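Local coordinates for protein mannitol dehydrogenase (Helicobacter pylori, PDB 3TWO) that probably catalyses the NADP(H)-dependent, zinc-assisted interconversion of aromatic alcohols such as cinnamyl alcohol and their aldehydes, at residues B[1-7]-B[20-26]; B[53-57]-B[116-120]; B[153-158]-B[311-317]. All blocks are in the same frame, centred on the assembly; numbering follows the deposited sequence.

Contact 1: B[1-7]-B[20-26]; sequences MRVQSKG and HDFSRHA
V3 to G7 pairs antiparallel with H20 to R24, the short strand axes 4.5 Å apart at closest approach and 143° between their directions. The two form the N-terminal beta hairpin of the chain, a two-stranded sheet of strands 3-9 and 18-24. Three hydrogen-bonded pairs, V3 with R24, S5 with F22 and G7 with H20, each give two backbone bonds. The Q4-S23 and K6-D21 pairs between them are non-hydrogen-bonded.

V3, S5, F22 and R24 share one face of this sheet. The F22 ring leans back over the neighbouring strand. Its CG sits between backbone N and carbonyl carbon (chi1 66°), which turns one ring face to S5 CB. S5 CB lies over this face, 3.6 Å from the F22 ring centroid, a CH-pi contact. F22 CE1 in turn lies 3.7 Å above the guanidinium plane of R24. That guanidinium is held by M129 O and S133 OG, while S5 OG bonds N135 OD1. This face of the hairpin therefore rests on the loop at 129-134 and on strand 135-139.

On the face of Q4 and S23, the amide end of Q4 lies beside S23, with Q4 OE1 3.7 Å from S23 CB. R2, just before the strand, has a chain bent at chi3 and reaches S23 side-on. Its NE and NH2 both donate to one hydroxyl oxygen, close to the guanidinium plane. R24 O lies over the centre of one guanidinium face of R2. R2 NE is 3.0 Å from S23 OG, with an N-H...O angle of 156°.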
loop_
_atom_site.group_PDB
_atom_site.type_symbol
_atom_site.label_atom_id
_atom_site.label_comp_id
_atom_site.label_asym_id
_atom_site.label_seq_id
_atom_site.Cartn_x
_atom_site.Cartn_y
_atom_site.Cartn_z
ATOM N N MET B 1 21.456 -32.442 -28.901
ATOM C CA MET B 1 22.171 -33.086 -27.751
ATOM C C MET B 1 22.051 -32.202 -26.489
ATOM O O MET B 1 22.291 -30.994 -26.556
ATOM C CB MET B 1 23.644 -33.346 -28.078
ATOM C CG MET B 1 23.899 -34.506 -29.070
ATOM S SD MET B 1 22.728 -35.911 -28.992
ATOM C CE MET B 1 21.678 -35.720 -30.471
ATOM N N ARG B 2 21.661 -32.805 -25.365
ATOM C CA ARG B 2 21.593 -32.095 -24.085
ATOM C C ARG B 2 22.963 -31.569 -23.707
ATOM O O ARG B 2 23.963 -32.153 -24.045
ATOM C CB ARG B 2 21.016 -33.014 -22.999
ATOM C CG ARG B 2 19.534 -33.431 -23.268
ATOM C CD ARG B 2 18.867 -34.223 -22.128
ATOM N NE ARG B 2 18.908 -33.500 -20.856
ATOM C CZ ARG B 2 18.073 -32.541 -20.492
ATOM N NH1 ARG B 2 17.109 -32.170 -21.299
ATOM N NH2 ARG B 2 18.218 -31.931 -19.324
ATOM N N VAL B 3 23.017 -30.441 -23.022
ATOM C CA VAL B 3 24.291 -29.861 -22.606
ATOM C C VAL B 3 24.643 -30.460 -21.242
ATOM O O VAL B 3 23.793 -30.470 -20.339
ATOM C CB VAL B 3 24.148 -28.285 -22.513
ATOM C CG1 VAL B 3 25.345 -27.631 -21.824
ATOM C CG2 VAL B 3 23.898 -27.672 -23.909
ATOM N N GLN B 4 25.860 -30.981 -21.090
ATOM C CA GLN B 4 26.318 -31.509 -19.801
ATOM C C GLN B 4 26.764 -30.363 -18.890
ATOM O O GLN B 4 27.356 -29.374 -19.343
ATOM C CB GLN B 4 27.442 -32.530 -19.974
ATOM C CG GLN B 4 26.998 -33.770 -20.774
ATOM C CD GLN B 4 25.730 -34.389 -20.190
ATOM O OE1 GLN B 4 24.772 -34.649 -20.906
ATOM N NE2 GLN B 4 25.712 -34.600 -18.889
ATOM N N SER B 5 26.445 -30.456 -17.613
ATOM C CA SER B 5 26.773 -29.361 -16.732
ATOM C C SER B 5 27.248 -29.824 -15.396
ATOM O O SER B 5 27.063 -30.976 -15.040
ATOM C CB SER B 5 25.561 -28.445 -16.507
ATOM O OG SER B 5 24.970 -28.050 -17.713
ATOM N N LYS B 6 27.811 -28.883 -14.622
ATOM C CA LYS B 6 28.058 -29.138 -13.217
ATOM C C LYS B 6 27.872 -27.918 -12.347
ATOM O O LYS B 6 27.951 -26.794 -12.806
ATOM C CB LYS B 6 29.412 -29.807 -12.989
ATOM C CG LYS B 6 30.524 -29.264 -13.846
ATOM C CD LYS B 6 31.755 -30.126 -13.661
ATOM C CE LYS B 6 32.901 -29.665 -14.520
ATOM N NZ LYS B 6 34.137 -29.830 -13.698
ATOM N N GLY B 7 27.647 -28.163 -11.073
ATOM C CA GLY B 7 27.356 -27.087 -10.153
ATOM C C GLY B 7 27.294 -27.532 -8.716
ATOM O O GLY B 7 27.753 -28.602 -8.356
ATOM N N HIS B 20 27.497 -31.324 -8.056
ATOM C CA HIS B 20 26.429 -32.117 -8.629
ATOM C C HIS B 20 26.606 -32.049 -10.136
ATOM O O HIS B 20 26.725 -30.939 -10.710
ATOM C CB HIS B 20 25.090 -31.505 -8.185
ATOM C CG HIS B 20 23.872 -32.182 -8.738
ATOM N ND1 HIS B 20 23.614 -33.529 -8.558
ATOM C CD2 HIS B 20 22.808 -31.685 -9.425
ATOM C CE1 HIS B 20 22.467 -33.842 -9.144
ATOM N NE2 HIS B 20 21.953 -32.737 -9.668
ATOM N N ASP B 21 26.659 -33.228 -10.762
ATOM C CA ASP B 21 26.607 -33.361 -12.204
ATOM C C ASP B 21 25.181 -33.405 -12.655
ATOM O O ASP B 21 24.360 -34.084 -12.047
ATOM C CB ASP B 21 27.253 -34.694 -12.647
ATOM C CG ASP B 21 28.732 -34.766 -12.286
ATOM O OD1 ASP B 21 29.451 -33.733 -12.402
ATOM O OD2 ASP B 21 29.170 -35.864 -11.878
ATOM N N PHE B 22 24.892 -32.706 -13.757
ATOM C CA PHE B 22 23.548 -32.693 -14.339
ATOM C C PHE B 22 23.622 -32.334 -15.799
ATOM O O PHE B 22 24.706 -32.247 -16.361
ATOM C CB PHE B 22 22.582 -31.737 -13.590
ATOM C CG PHE B 22 22.935 -30.285 -13.690
ATOM C CD1 PHE B 22 22.157 -29.423 -14.458
ATOM C CD2 PHE B 22 24.053 -29.767 -13.015
ATOM C CE1 PHE B 22 22.452 -28.014 -14.515
ATOM C CE2 PHE B 22 24.374 -28.396 -13.078
ATOM C CZ PHE B 22 23.555 -27.495 -13.796
ATOM N N SER B 23 22.459 -32.167 -16.417
ATOM C CA SER B 23 22.401 -31.770 -17.801
ATOM C C SER B 23 21.272 -30.745 -17.996
ATOM O O SER B 23 20.297 -30.678 -17.211
ATOM C CB SER B 23 22.236 -33.010 -18.721
ATOM O OG SER B 23 20.899 -33.476 -18.635
ATOM N N ARG B 24 21.417 -29.928 -19.023
ATOM C CA ARG B 24 20.372 -28.944 -19.369
ATOM C C ARG B 24 19.829 -29.254 -20.760
ATOM O O ARG B 24 20.455 -29.996 -21.518
ATOM C CB ARG B 24 20.980 -27.551 -19.388
ATOM C CG ARG B 24 21.573 -27.095 -18.069
ATOM C CD ARG B 24 22.266 -25.742 -18.235
ATOM N NE ARG B 24 22.728 -25.139 -16.971
ATOM C CZ ARG B 24 21.965 -24.577 -16.012
ATOM N NH1 ARG B 24 20.622 -24.588 -16.088
ATOM N NH2 ARG B 24 22.560 -23.988 -14.958
ATOM N N HIS B 25 18.681 -28.660 -21.109
ATOM C CA HIS B 25 18.153 -28.778 -22.477
ATOM C C HIS B 25 19.166 -28.367 -23.589
ATOM O O HIS B 25 20.017 -27.482 -23.402
ATOM C CB HIS B 25 16.818 -28.012 -22.640
ATOM C CG HIS B 25 16.948 -26.516 -22.639
ATOM N ND1 HIS B 25 16.559 -25.733 -21.557
ATOM C CD2 HIS B 25 17.320 -25.648 -23.618
ATOM C CE1 HIS B 25 16.713 -24.452 -21.869
ATOM N NE2 HIS B 25 17.162 -24.374 -23.110
ATOM N N ALA B 26 19.041 -29.039 -24.730
ATOM C CA ALA B 26 19.806 -28.745 -25.946
ATOM C C ALA B 26 19.635 -27.270 -26.320
ATOM O O ALA B 26 18.625 -26.632 -25.982
ATOM C CB ALA B 26 19.310 -29.655 -27.108
#

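Contact 2: B[53-57]-B[116-120]; sequences WKEGI and YDCLD
The loop 53-57 passes the segment 116-120 with end-to-end directions 65° apart, and the CA atoms of I57 and D117 come within 5.4 Å. The one hydrogen bond across runs from I57 N to D117 OD1, 3.0 Å long and nearly straight at 169°. It meets the oxygen on its syn side, with the donor tilted out of the carboxylate plane. The D117 carboxylate reaches the loop because CG is anti to the backbone N (chi1 -160°). The same oxygen lies 3.7 Å from G56 CA.

Both segments belong to the GroES-like domain of the zinc alcohol dehydrogenase family. The contact is at the surface, and the D117 side chain is about 11 Å from both a bound NADPH and a zinc ion. W53, at the start of the loop, touches NADPH and meets F278 of the second subunit edge-to-face.

K54 comes to D117 from the opposite direction. K54 CE is 3.8 Å from D117 OD2, but K54 NZ stays 4.5 Å from that oxygen, too far for a salt bridge. Any attraction between these charges is probably modest. I57 reaches past the carboxylate to the next residues. Its CD1 packs 3.6 Å from C118 N and 4.1 Å from L119 CD2.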
loop_
_atom_site.group_PDB
_atom_site.type_symbol
_atom_site.label_atom_id
_atom_site.label_comp_id
_atom_site.label_asym_id
_atom_site.label_seq_id
_atom_site.Cartn_x
_atom_site.Cartn_y
_atom_site.Cartn_z
ATOM N N TRP B 53 9.937 -19.862 1.969
ATOM C CA TRP B 53 8.777 -19.244 1.323
ATOM C C TRP B 53 7.703 -20.271 1.000
ATOM O O TRP B 53 6.535 -19.978 1.041
ATOM C CB TRP B 53 9.184 -18.627 0.017
ATOM C CG TRP B 53 10.088 -17.433 0.121
ATOM C CD1 TRP B 53 10.244 -16.577 1.196
ATOM C CD2 TRP B 53 10.925 -16.946 -0.920
ATOM N NE1 TRP B 53 11.171 -15.565 0.873
ATOM C CE2 TRP B 53 11.588 -15.761 -0.425
ATOM C CE3 TRP B 53 11.192 -17.379 -2.225
ATOM C CZ2 TRP B 53 12.514 -15.026 -1.204
ATOM C CZ3 TRP B 53 12.120 -16.612 -3.023
ATOM C CH2 TRP B 53 12.749 -15.444 -2.489
ATOM N N LYS B 54 8.165 -21.450 0.594
ATOM C CA LYS B 54 7.358 -22.551 0.164
ATOM C C LYS B 54 8.276 -23.808 0.138
ATOM O O LYS B 54 9.481 -23.726 0.344
ATOM C CB LYS B 54 6.814 -22.277 -1.256
ATOM C CG LYS B 54 7.930 -22.149 -2.306
ATOM C CD LYS B 54 7.369 -21.896 -3.707
ATOM C CE LYS B 54 8.514 -21.831 -4.668
ATOM N NZ LYS B 54 8.422 -20.567 -5.441
ATOM N N GLU B 55 7.675 -24.938 -0.167
ATOM C CA GLU B 55 8.352 -26.168 -0.322
ATOM C C GLU B 55 9.217 -26.111 -1.580
ATOM O O GLU B 55 8.714 -25.845 -2.660
ATOM C CB GLU B 55 7.281 -27.226 -0.467
ATOM C CG GLU B 55 6.672 -27.619 0.844
ATOM C CD GLU B 55 7.612 -28.528 1.585
ATOM O OE1 GLU B 55 8.402 -28.040 2.430
ATOM O OE2 GLU B 55 7.597 -29.747 1.275
ATOM N N GLY B 56 10.511 -26.377 -1.458
ATOM C CA GLY B 56 11.382 -26.242 -2.626
ATOM C C GLY B 56 11.387 -27.444 -3.549
ATOM O O GLY B 56 11.000 -28.554 -3.190
ATOM N N ILE B 57 11.854 -27.222 -4.766
ATOM C CA ILE B 57 12.120 -28.321 -5.706
ATOM C C ILE B 57 13.605 -28.707 -5.550
ATOM O O ILE B 57 14.485 -27.887 -5.870
ATOM C CB ILE B 57 11.746 -27.895 -7.186
ATOM C CG1 ILE B 57 10.252 -27.527 -7.295
ATOM C CG2 ILE B 57 12.101 -29.055 -8.209
ATOM C CD1 ILE B 57 9.941 -26.435 -8.399
ATOM N N TYR B 116 15.891 -20.805 -11.106
ATOM C CA TYR B 116 15.961 -22.018 -10.274
ATOM C C TYR B 116 14.721 -22.172 -9.393
ATOM O O TYR B 116 13.911 -21.252 -9.293
ATOM C CB TYR B 116 17.233 -22.030 -9.416
ATOM C CG TYR B 116 17.249 -20.881 -8.435
ATOM C CD1 TYR B 116 16.586 -20.974 -7.202
ATOM C CD2 TYR B 116 17.889 -19.676 -8.749
ATOM C CE1 TYR B 116 16.582 -19.897 -6.309
ATOM C CE2 TYR B 116 17.881 -18.589 -7.851
ATOM C CZ TYR B 116 17.239 -18.711 -6.650
ATOM O OH TYR B 116 17.264 -17.649 -5.768
ATOM N N ASP B 117 14.583 -23.344 -8.758
ATOM C CA ASP B 117 13.403 -23.613 -7.948
ATOM C C ASP B 117 12.114 -23.344 -8.773
ATOM O O ASP B 117 11.226 -22.622 -8.309
ATOM C CB ASP B 117 13.393 -22.735 -6.666
ATOM C CG ASP B 117 12.495 -23.303 -5.595
ATOM O OD1 ASP B 117 12.029 -24.450 -5.778
ATOM O OD2 ASP B 117 12.272 -22.651 -4.568
ATOM N N CYS B 118 12.025 -23.897 -9.976
ATOM C CA CYS B 118 10.884 -23.594 -10.836
ATOM C C CYS B 118 10.933 -24.562 -12.008
ATOM O O CYS B 118 11.994 -24.755 -12.611
ATOM C CB CYS B 118 10.955 -22.129 -11.328
ATOM S SG CYS B 118 9.521 -21.509 -12.344
ATOM N N LEU B 119 9.796 -25.175 -12.311
ATOM C CA LEU B 119 9.631 -26.103 -13.428
ATOM C C LEU B 119 9.642 -25.289 -14.726
ATOM O O LEU B 119 9.136 -24.156 -14.775
ATOM C CB LEU B 119 8.310 -26.870 -13.215
ATOM C CG LEU B 119 8.156 -27.755 -11.956
ATOM C CD1 LEU B 119 6.835 -28.603 -12.080
ATOM C CD2 LEU B 119 9.360 -28.768 -11.699
ATOM N N ASP B 120 10.311 -25.810 -15.741
ATOM C CA ASP B 120 10.477 -25.121 -17.013
ATOM C C ASP B 120 9.407 -25.639 -17.977
ATOM O O ASP B 120 9.663 -26.591 -18.710
ATOM C CB ASP B 120 11.873 -25.436 -17.601
ATOM C CG ASP B 120 12.145 -24.698 -18.940
ATOM O OD1 ASP B 120 11.232 -24.035 -19.505
ATOM O OD2 ASP B 120 13.283 -24.755 -19.434
#

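Contact 3: B[153-158]-B[311-317]; sequences EKVAPL and IYPEIDL
The turn of helix 152-155 and the start of helix 158-171 pack on the segment leading into strand 315-318. P313 fits against the backbone at K154, with its CG 3.0 Å from K154 O, a close approach of a ring carbon to a carbonyl oxygen. P157 crosses P313 obliquely, and the two CG atoms are 3.8 Å apart. L158 crosses P313 at about a right angle and meets the ring at the neighbouring carbon, its CD2 3.7 Å from P313 CD.

This buried packing ties 153-158 to the mixed sheet in which strand 315-318 runs parallel to strand 338-342. V340 and R338 of that strand also touch P157 and I315. The P157 side chain is about 9 Å from both a bound NADPH and a zinc ion.

K154 and Y312 cross at about a right angle. K154 CB is 3.7 Å from Y312 CD2, and the extended lysine chain runs on past Y312 CB. The V155 and Y312 side chains run side by side in the same direction, V155 CG2 4.1 Å from Y312 CE2. Nearer strand 315-318, E153 CG sits between the backbone N and the carbonyl carbon (chi1 83°), where it meets I315 CD1 at 3.7 Å. L317 CD2 closes on E153 CB at 4.1 Å.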
loop_
_atom_site.group_PDB
_atom_site.type_symbol
_atom_site.label_atom_id
_atom_site.label_comp_id
_atom_site.label_asym_id
_atom_site.label_seq_id
_atom_site.Cartn_x
_atom_site.Cartn_y
_atom_site.Cartn_z
ATOM N N GLU B 153 33.124 -9.728 -12.461
ATOM C CA GLU B 153 32.824 -10.123 -11.074
ATOM C C GLU B 153 31.880 -9.094 -10.393
ATOM O O GLU B 153 31.014 -9.488 -9.611
ATOM C CB GLU B 153 34.121 -10.394 -10.276
ATOM C CG GLU B 153 34.909 -9.200 -9.626
ATOM C CD GLU B 153 35.664 -8.351 -10.624
ATOM O OE1 GLU B 153 35.701 -8.684 -11.821
ATOM O OE2 GLU B 153 36.223 -7.310 -10.210
ATOM N N LYS B 154 32.011 -7.807 -10.745
ATOM C CA LYS B 154 31.125 -6.761 -10.194
ATOM C C LYS B 154 29.778 -6.638 -10.932
ATOM O O LYS B 154 28.765 -6.134 -10.349
ATOM C CB LYS B 154 31.834 -5.414 -10.249
ATOM C CG LYS B 154 32.798 -5.231 -9.076
ATOM C CD LYS B 154 33.521 -3.947 -9.231
ATOM C CE LYS B 154 34.645 -3.862 -8.220
ATOM N NZ LYS B 154 35.155 -2.477 -8.310
ATOM N N VAL B 155 29.763 -7.093 -12.197
ATOM C CA VAL B 155 28.589 -7.016 -13.038
ATOM C C VAL B 155 27.525 -8.002 -12.546
ATOM O O VAL B 155 26.345 -7.665 -12.560
ATOM C CB VAL B 155 28.926 -7.296 -14.537
ATOM C CG1 VAL B 155 27.646 -7.546 -15.388
ATOM C CG2 VAL B 155 29.737 -6.136 -15.124
ATOM N N ALA B 156 27.936 -9.200 -12.126
ATOM C CA ALA B 156 27.004 -10.296 -11.855
ATOM C C ALA B 156 25.833 -9.910 -10.923
ATOM O O ALA B 156 24.673 -10.219 -11.228
ATOM C CB ALA B 156 27.791 -11.607 -11.349
ATOM N N PRO B 157 26.108 -9.220 -9.799
ATOM C CA PRO B 157 24.941 -8.939 -8.923
ATOM C C PRO B 157 24.070 -7.820 -9.453
ATOM O O PRO B 157 22.970 -7.636 -8.937
ATOM C CB PRO B 157 25.564 -8.536 -7.557
ATOM C CG PRO B 157 27.006 -9.092 -7.579
ATOM C CD PRO B 157 27.394 -9.007 -9.096
ATOM N N LEU B 158 24.523 -7.081 -10.478
ATOM C CA LEU B 158 23.612 -6.139 -11.116
ATOM C C LEU B 158 22.404 -6.889 -11.620
ATOM O O LEU B 158 21.316 -6.312 -11.650
ATOM C CB LEU B 158 24.245 -5.407 -12.308
ATOM C CG LEU B 158 25.463 -4.602 -12.022
ATOM C CD1 LEU B 158 26.158 -4.144 -13.378
ATOM C CD2 LEU B 158 25.115 -3.467 -11.107
ATOM N N ILE B 311 28.801 2.419 -11.290
ATOM C CA ILE B 311 28.065 2.098 -10.101
ATOM C C ILE B 311 27.987 0.562 -9.998
ATOM O O ILE B 311 27.247 -0.089 -10.750
ATOM C CB ILE B 311 26.651 2.656 -10.216
ATOM C CG1 ILE B 311 26.711 4.175 -10.335
ATOM C CG2 ILE B 311 25.809 2.277 -9.001
ATOM C CD1 ILE B 311 25.315 4.870 -10.622
ATOM N N TYR B 312 28.779 -0.006 -9.087
ATOM C CA TYR B 312 28.872 -1.422 -8.916
ATOM C C TYR B 312 28.666 -1.863 -7.470
ATOM O O TYR B 312 28.997 -1.123 -6.532
ATOM C CB TYR B 312 30.241 -1.887 -9.360
ATOM C CG TYR B 312 30.490 -1.769 -10.839
ATOM C CD1 TYR B 312 31.392 -0.807 -11.355
ATOM C CD2 TYR B 312 29.836 -2.614 -11.729
ATOM C CE1 TYR B 312 31.658 -0.724 -12.764
ATOM C CE2 TYR B 312 30.098 -2.548 -13.093
ATOM C CZ TYR B 312 31.004 -1.614 -13.595
ATOM O OH TYR B 312 31.193 -1.608 -14.947
ATOM N N PRO B 313 28.098 -3.085 -7.280
ATOM C CA PRO B 313 28.099 -3.700 -5.925
ATOM C C PRO B 313 29.492 -3.845 -5.333
ATOM O O PRO B 313 30.530 -4.000 -6.049
ATOM C CB PRO B 313 27.523 -5.107 -6.159
ATOM C CG PRO B 313 27.751 -5.359 -7.671
ATOM C CD PRO B 313 27.531 -3.989 -8.308
ATOM N N GLU B 314 29.509 -3.774 -4.024
ATOM C CA GLU B 314 30.650 -4.108 -3.181
ATOM C C GLU B 314 30.615 -5.636 -3.058
ATOM O O GLU B 314 29.636 -6.215 -2.553
ATOM C CB GLU B 314 30.390 -3.531 -1.792
ATOM C CG GLU B 314 30.235 -2.046 -1.755
ATOM C CD GLU B 314 31.537 -1.421 -2.098
ATOM O OE1 GLU B 314 32.528 -1.813 -1.424
ATOM O OE2 GLU B 314 31.590 -0.597 -3.050
ATOM N N ILE B 315 31.658 -6.295 -3.514
ATOM C CA ILE B 315 31.612 -7.757 -3.557
ATOM C C ILE B 315 32.812 -8.329 -2.867
ATOM O O ILE B 315 33.854 -7.663 -2.748
ATOM C CB ILE B 315 31.543 -8.325 -4.999
ATOM C CG1 ILE B 315 32.838 -7.974 -5.754
ATOM C CG2 ILE B 315 30.396 -7.671 -5.759
ATOM C CD1 ILE B 315 33.536 -9.152 -6.242
ATOM N N ASP B 316 32.634 -9.568 -2.408
ATOM C CA ASP B 316 33.700 -10.390 -1.902
ATOM C C ASP B 316 33.707 -11.704 -2.692
ATOM O O ASP B 316 32.736 -12.440 -2.641
ATOM C CB ASP B 316 33.447 -10.684 -0.411
ATOM C CG ASP B 316 33.690 -9.459 0.482
ATOM O OD1 ASP B 316 32.728 -8.989 1.170
ATOM O OD2 ASP B 316 34.842 -8.923 0.497
ATOM N N LEU B 317 34.819 -11.987 -3.354
ATOM C CA LEU B 317 35.004 -13.164 -4.189
ATOM C C LEU B 317 35.276 -14.409 -3.381
ATOM O O LEU B 317 36.211 -14.443 -2.629
ATOM C CB LEU B 317 36.262 -13.019 -5.064
ATOM C CG LEU B 317 36.111 -12.302 -6.384
ATOM C CD1 LEU B 317 37.493 -12.329 -7.149
ATOM C CD2 LEU B 317 34.997 -12.961 -7.194
#

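The three contacts come one after another along the chain, none nested in another. Contacts 1 and 2, on the same side of the chain's centre, have centres about 19 Å apart and touch at H25 ND1 and D120 OD2, 4.0 Å apart. Contact 3 is more buried and lies opposite contact 2, centres about 26 Å and nearest atoms about 11 Å apart. Its centre is about 27 Å from that of contact 1. Strand 31-40 connects contacts 1 and 3: V3 and H25 touch it, and it pairs with strand 338-342, which flanks contact 3. Strand 315-318 follows 287-290, the last strand of the parallel sheet, yet pairs with 338-342. The chain therefore returns from the cofactor-binding part to the mixed sheet.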